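Local coordinates for uncharacterized protein MTH_862 (PDB 2R47) that is of unknown function, an archaeal DUF2124-family protein with an alpha/beta fold whose assembly pairs two copies of the chain, at residues L44-V49 with Y73-G78; D53-P58 with S63-L68. All blocks are in the same frame, centred on the assembly; numbering follows the deposited sequence. Where two conformers were deposited one is given.

Contact 1 (L44-V49 with Y73-G78)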
# COMPACT_ATOMS: atom_id res chain seq x y z
N LEU A 44 4.85 -0.99 -2.41
CA LEU A 44 4.03 -1.18 -3.61
C LEU A 44 4.75 -0.68 -4.85
O LEU A 44 4.83 -1.39 -5.87
CB LEU A 44 2.67 -0.48 -3.47
CG LEU A 44 1.77 -0.61 -4.73
CD1 LEU A 44 1.40 -2.08 -5.00
CD2 LEU A 44 0.55 0.25 -4.57
N PHE A 45 5.28 0.52 -4.77
CA PHE A 45 5.93 1.09 -5.96
C PHE A 45 7.31 0.49 -6.23
O PHE A 45 7.71 0.35 -7.40
CB PHE A 45 5.91 2.63 -5.89
CG PHE A 45 4.54 3.18 -6.18
CD1 PHE A 45 4.16 3.45 -7.49
CD2 PHE A 45 3.59 3.29 -5.17
CE1 PHE A 45 2.88 3.95 -7.79
CE2 PHE A 45 2.30 3.74 -5.45
CZ PHE A 45 1.93 4.05 -6.78
N ALA A 46 8.03 0.12 -5.18
CA ALA A 46 9.26 -0.69 -5.32
C ALA A 46 9.01 -2.01 -6.04
O ALA A 46 9.78 -2.40 -6.94
CB ALA A 46 9.90 -0.95 -3.94
N TYR A 47 7.93 -2.70 -5.68
CA TYR A 47 7.50 -3.88 -6.39
C TYR A 47 7.33 -3.63 -7.89
O TYR A 47 7.75 -4.44 -8.69
CB TYR A 47 6.17 -4.47 -5.84
CG TYR A 47 5.92 -5.87 -6.43
CD1 TYR A 47 6.73 -6.95 -6.05
CD2 TYR A 47 4.91 -6.08 -7.39
CE1 TYR A 47 6.53 -8.23 -6.59
CE2 TYR A 47 4.69 -7.39 -7.94
CZ TYR A 47 5.53 -8.44 -7.54
OH TYR A 47 5.38 -9.74 -8.07
N ALA A 48 6.72 -2.51 -8.25
CA ALA A 48 6.50 -2.19 -9.66
C ALA A 48 7.81 -1.98 -10.41
O ALA A 48 7.85 -2.10 -11.64
CB ALA A 48 5.61 -0.91 -9.76
N VAL A 49 8.86 -1.58 -9.68
CA VAL A 49 10.17 -1.39 -10.29
C VAL A 49 11.22 -2.26 -9.61
O VAL A 49 12.36 -1.83 -9.40
CB VAL A 49 10.61 0.10 -10.33
CG1 VAL A 49 9.65 0.90 -11.22
CG2 VAL A 49 10.71 0.72 -8.89
N TYR A 73 7.20 -13.39 -0.28
CA TYR A 73 6.06 -12.67 0.30
C TYR A 73 5.78 -11.28 -0.31
O TYR A 73 4.74 -10.64 -0.00
CB TYR A 73 6.23 -12.55 1.82
CG TYR A 73 6.03 -13.89 2.57
CD1 TYR A 73 4.78 -14.25 3.07
CD2 TYR A 73 7.08 -14.77 2.76
CE1 TYR A 73 4.58 -15.48 3.77
CE2 TYR A 73 6.90 -15.99 3.41
CZ TYR A 73 5.65 -16.34 3.92
OH TYR A 73 5.53 -17.55 4.57
N GLY A 74 6.66 -10.84 -1.21
CA GLY A 74 6.55 -9.52 -1.79
C GLY A 74 7.83 -8.79 -1.44
O GLY A 74 8.89 -9.40 -1.32
N VAL A 75 7.73 -7.48 -1.29
CA VAL A 75 8.87 -6.65 -0.94
C VAL A 75 8.95 -6.54 0.57
O VAL A 75 7.94 -6.19 1.21
CB VAL A 75 8.72 -5.24 -1.56
CG1 VAL A 75 9.88 -4.34 -1.15
CG2 VAL A 75 8.67 -5.38 -3.08
N GLU A 76 10.11 -6.87 1.12
CA GLU A 76 10.34 -6.75 2.54
C GLU A 76 11.58 -5.89 2.77
O GLU A 76 12.42 -5.75 1.88
CB GLU A 76 10.54 -8.13 3.20
CG GLU A 76 9.33 -9.10 2.98
CD GLU A 76 9.48 -10.38 3.76
OE1 GLU A 76 9.60 -10.31 5.01
OE2 GLU A 76 9.44 -11.47 3.16
N LEU A 77 11.70 -5.37 3.98
CA LEU A 77 12.86 -4.57 4.36
C LEU A 77 14.05 -5.46 4.67
O LEU A 77 13.91 -6.49 5.33
CB LEU A 77 12.51 -3.66 5.53
CG LEU A 77 11.50 -2.54 5.23
CD1 LEU A 77 11.03 -1.91 6.54
CD2 LEU A 77 12.14 -1.48 4.36
N GLY A 78 15.21 -5.09 4.14
CA GLY A 78 16.42 -5.88 4.23
C GLY A 78 17.45 -5.19 5.12
O GLY A 78 17.09 -4.55 6.11
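Tyr47 O accepts a hydrogen bond from Arg50 NH1, and the same arginine forms a cation-pi contact with the Tyr47 ring, so the residue that leans on Val75 is held at both its carbonyl and its aromatic end. The setting is an alpha/beta fold: the last turn of helix 40-48 lies against strand 74-78, the outermost strand of the mixed sheet on this side within the chain. Tyr47 and Val75 are the closest pair of the two backbones, with CA atoms 6.3 Å apart. The contact itself is apolar and small, burying 137 Å² in all. Val75 CG2, anti to its own carbonyl carbon, is the methyl that reaches the tyrosine: it sits 3.8 Å from Tyr47 CB and also touches the backbone at Tyr47 N. Because Tyr47 CG stands anti to the backbone N (chi1 -168°), the ring swings out beside that methyl and meets it edge-on, in the ring plane, with Tyr47 CD1 3.9 Å from Val75 CG2. Gly74, one residue earlier, has phi 121°, where a CB would press against the carbonyl oxygen of Tyr73. Leu68 of strand 66-71 touches both Val75 and Ala46, while Gly36 of the second subunit packs on Tyr47. The other valine branch makes the looser touch, Val75 CG1 lying 4.4 Å from Ala46 CB.

Contact 2 (D53-P58 with S63-L68)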
# COMPACT_ATOMS: atom_id res chain seq x y z
N ASP A 53 17.48 -1.10 -7.87
CA ASP A 53 17.97 -1.29 -6.49
C ASP A 53 17.27 -0.20 -5.66
O ASP A 53 17.49 1.00 -5.83
CB ASP A 53 19.50 -1.18 -6.38
CG ASP A 53 20.23 -2.53 -6.61
OD1 ASP A 53 19.59 -3.59 -6.79
OD2 ASP A 53 21.49 -2.52 -6.59
N ASN A 54 16.38 -0.65 -4.76
CA ASN A 54 15.47 0.30 -4.09
C ASN A 54 15.70 0.28 -2.58
O ASN A 54 16.01 -0.79 -1.99
CB ASN A 54 14.04 -0.13 -4.33
CG ASN A 54 13.67 -0.15 -5.83
OD1 ASN A 54 14.02 0.78 -6.55
ND2 ASN A 54 13.00 -1.20 -6.28
N ILE A 55 15.51 1.43 -1.98
CA ILE A 55 15.61 1.53 -0.51
C ILE A 55 14.46 2.35 0.08
O ILE A 55 13.84 3.18 -0.62
CB ILE A 55 16.96 2.19 -0.04
CG1 ILE A 55 17.03 3.67 -0.46
CG2 ILE A 55 18.24 1.43 -0.59
CD1 ILE A 55 18.36 4.40 0.03
N PHE A 56 14.21 2.14 1.39
CA PHE A 56 13.15 2.88 2.12
C PHE A 56 13.86 3.69 3.19
O PHE A 56 14.63 3.13 3.98
CB PHE A 56 12.17 1.94 2.78
CG PHE A 56 11.19 2.67 3.70
CD1 PHE A 56 10.29 3.60 3.14
CD2 PHE A 56 11.23 2.50 5.08
CE1 PHE A 56 9.41 4.32 3.93
CE2 PHE A 56 10.35 3.23 5.90
CZ PHE A 56 9.45 4.15 5.33
N ILE A 57 13.62 5.00 3.18
CA ILE A 57 14.22 5.91 4.14
C ILE A 57 13.10 6.30 5.11
O ILE A 57 12.13 6.89 4.68
CB ILE A 57 14.75 7.17 3.41
CG1 ILE A 57 15.88 6.80 2.43
CG2 ILE A 57 15.16 8.29 4.41
CD1 ILE A 57 16.01 7.86 1.34
N PRO A 58 13.25 5.94 6.40
CA PRO A 58 12.23 6.31 7.36
C PRO A 58 12.34 7.79 7.76
O PRO A 58 13.39 8.27 8.19
CB PRO A 58 12.52 5.38 8.54
CG PRO A 58 14.03 5.20 8.53
CD PRO A 58 14.35 5.17 7.02
N SER A 63 20.51 7.57 7.30
CA SER A 63 21.36 6.59 7.97
C SER A 63 20.62 5.31 8.37
O SER A 63 21.26 4.26 8.51
CB SER A 63 22.07 7.21 9.19
OG SER A 63 21.18 7.35 10.29
N LYS A 64 19.28 5.40 8.51
CA LYS A 64 18.45 4.24 8.86
C LYS A 64 17.78 3.59 7.62
O LYS A 64 16.95 2.69 7.75
CB LYS A 64 17.38 4.60 9.90
CG LYS A 64 17.91 4.73 11.38
CD LYS A 64 18.33 3.37 11.99
CE LYS A 64 17.13 2.44 12.30
NZ LYS A 64 17.44 0.98 12.10
N ALA A 65 18.18 4.02 6.41
CA ALA A 65 17.58 3.45 5.19
C ALA A 65 17.86 1.96 5.11
O ALA A 65 18.93 1.50 5.53
CB ALA A 65 18.09 4.18 3.97
N ARG A 66 16.87 1.21 4.61
CA ARG A 66 17.00 -0.24 4.43
C ARG A 66 16.66 -0.65 3.01
O ARG A 66 15.78 -0.02 2.34
CB ARG A 66 16.10 -1.01 5.43
CG ARG A 66 16.63 -0.93 6.86
CD ARG A 66 15.93 -1.91 7.78
NE ARG A 66 16.61 -1.95 9.08
CZ ARG A 66 17.48 -2.87 9.47
NH1 ARG A 66 17.82 -3.89 8.69
NH2 ARG A 66 18.01 -2.76 10.70
N LYS A 67 17.32 -1.71 2.54
CA LYS A 67 16.96 -2.24 1.22
C LYS A 67 15.49 -2.69 1.21
O LYS A 67 15.00 -3.26 2.17
CB LYS A 67 17.85 -3.44 0.85
CG LYS A 67 19.33 -3.06 0.82
CD LYS A 67 20.22 -4.20 0.29
CE LYS A 67 21.69 -3.78 0.48
NZ LYS A 67 22.62 -4.74 -0.20
N LEU A 68 14.86 -2.48 0.05
CA LEU A 68 13.55 -3.02 -0.28
C LEU A 68 13.81 -4.20 -1.18
O LEU A 68 14.18 -4.03 -2.35
CB LEU A 68 12.71 -1.94 -0.97
CG LEU A 68 12.14 -0.84 -0.06
CD1 LEU A 68 11.61 0.32 -0.93
CD2 LEU A 68 11.05 -1.36 0.84
O HOH W 1 15.88 -3.38 -4.39
O HOH W 2 12.37 -3.64 -4.59
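Leu68 is the main bump here, its side chain leaning across strand 53-58 into the hollow between Asn54 and Phe56, whose side chains leave on the same face of the sheet. Its CB sits 4.0 Å from Asn54 CB. With CG beside the backbone N (chi1 -76°), the fork lies over the peptide between Ile55 and Phe56: Leu68 CD1 is 3.6 Å from Ile55 C, while Leu68 CD2 comes within 4.0 Å of Phe56 CB. Phe31 of strand 28-33 and Gln43 of helix 40-48 also touch this leucine, and an alanine here would probably leave the hollow between Asn54 and Phe56 unfilled, with Phe56 CB and the Ile55 carbonyl losing the branches that cover them. Beneath the packing runs the beta hairpin of strands 53-58 and 66-71, antiparallel but strongly twisted, with 131° between the short segments. Phe56 and Arg66 form a hydrogen-bonded pair, Phe56 N reaching Arg66 O at 2.8 Å in the carbonyl plane and Arg66 N answering to Phe56 O. Farther along, Leu68 N lies 2.9 Å from Asn54 O, nearly straight at the hydrogen but 37° above the carbonyl plane. Here the strands splay, and two waters bridge to Leu68 O, one from Asn54 N and one from Asn54 ND2. On the other face the small knob is Ala65: its CB is 3.8 Å from Ile57 CG1 and 4.0 Å from Ile55 CD1, filling the notch between the isoleucines. At the turn end Pro58 CG rests 3.7 Å from Lys64 CB, and Tyr73 of the second subunit packs on Pro58 and hydrogen-bonds through its OH to Lys64 O.

The two contacts have centres 11 Å apart and share one region of the mixed sheet, where strands 53-58, 66-71 and 74-78 run side by side. Along the chain, helix 40-48 leads into the hairpin of contact 2, and strand 74-78 then returns to the helix, so contact 1 closes a loop that holds contact 2 within it. The seam between them is direct: Gly78 N lies 2.7 Å from Lys67 O, and Leu77 CD2 packs 3.7 Å from Leu68 CD2. Helix 40-48 packs on the face that carries Asn54, Phe56, Leu68 and Val75. Both contacts touch the second subunit, placing this part of the fold at the dimer interface.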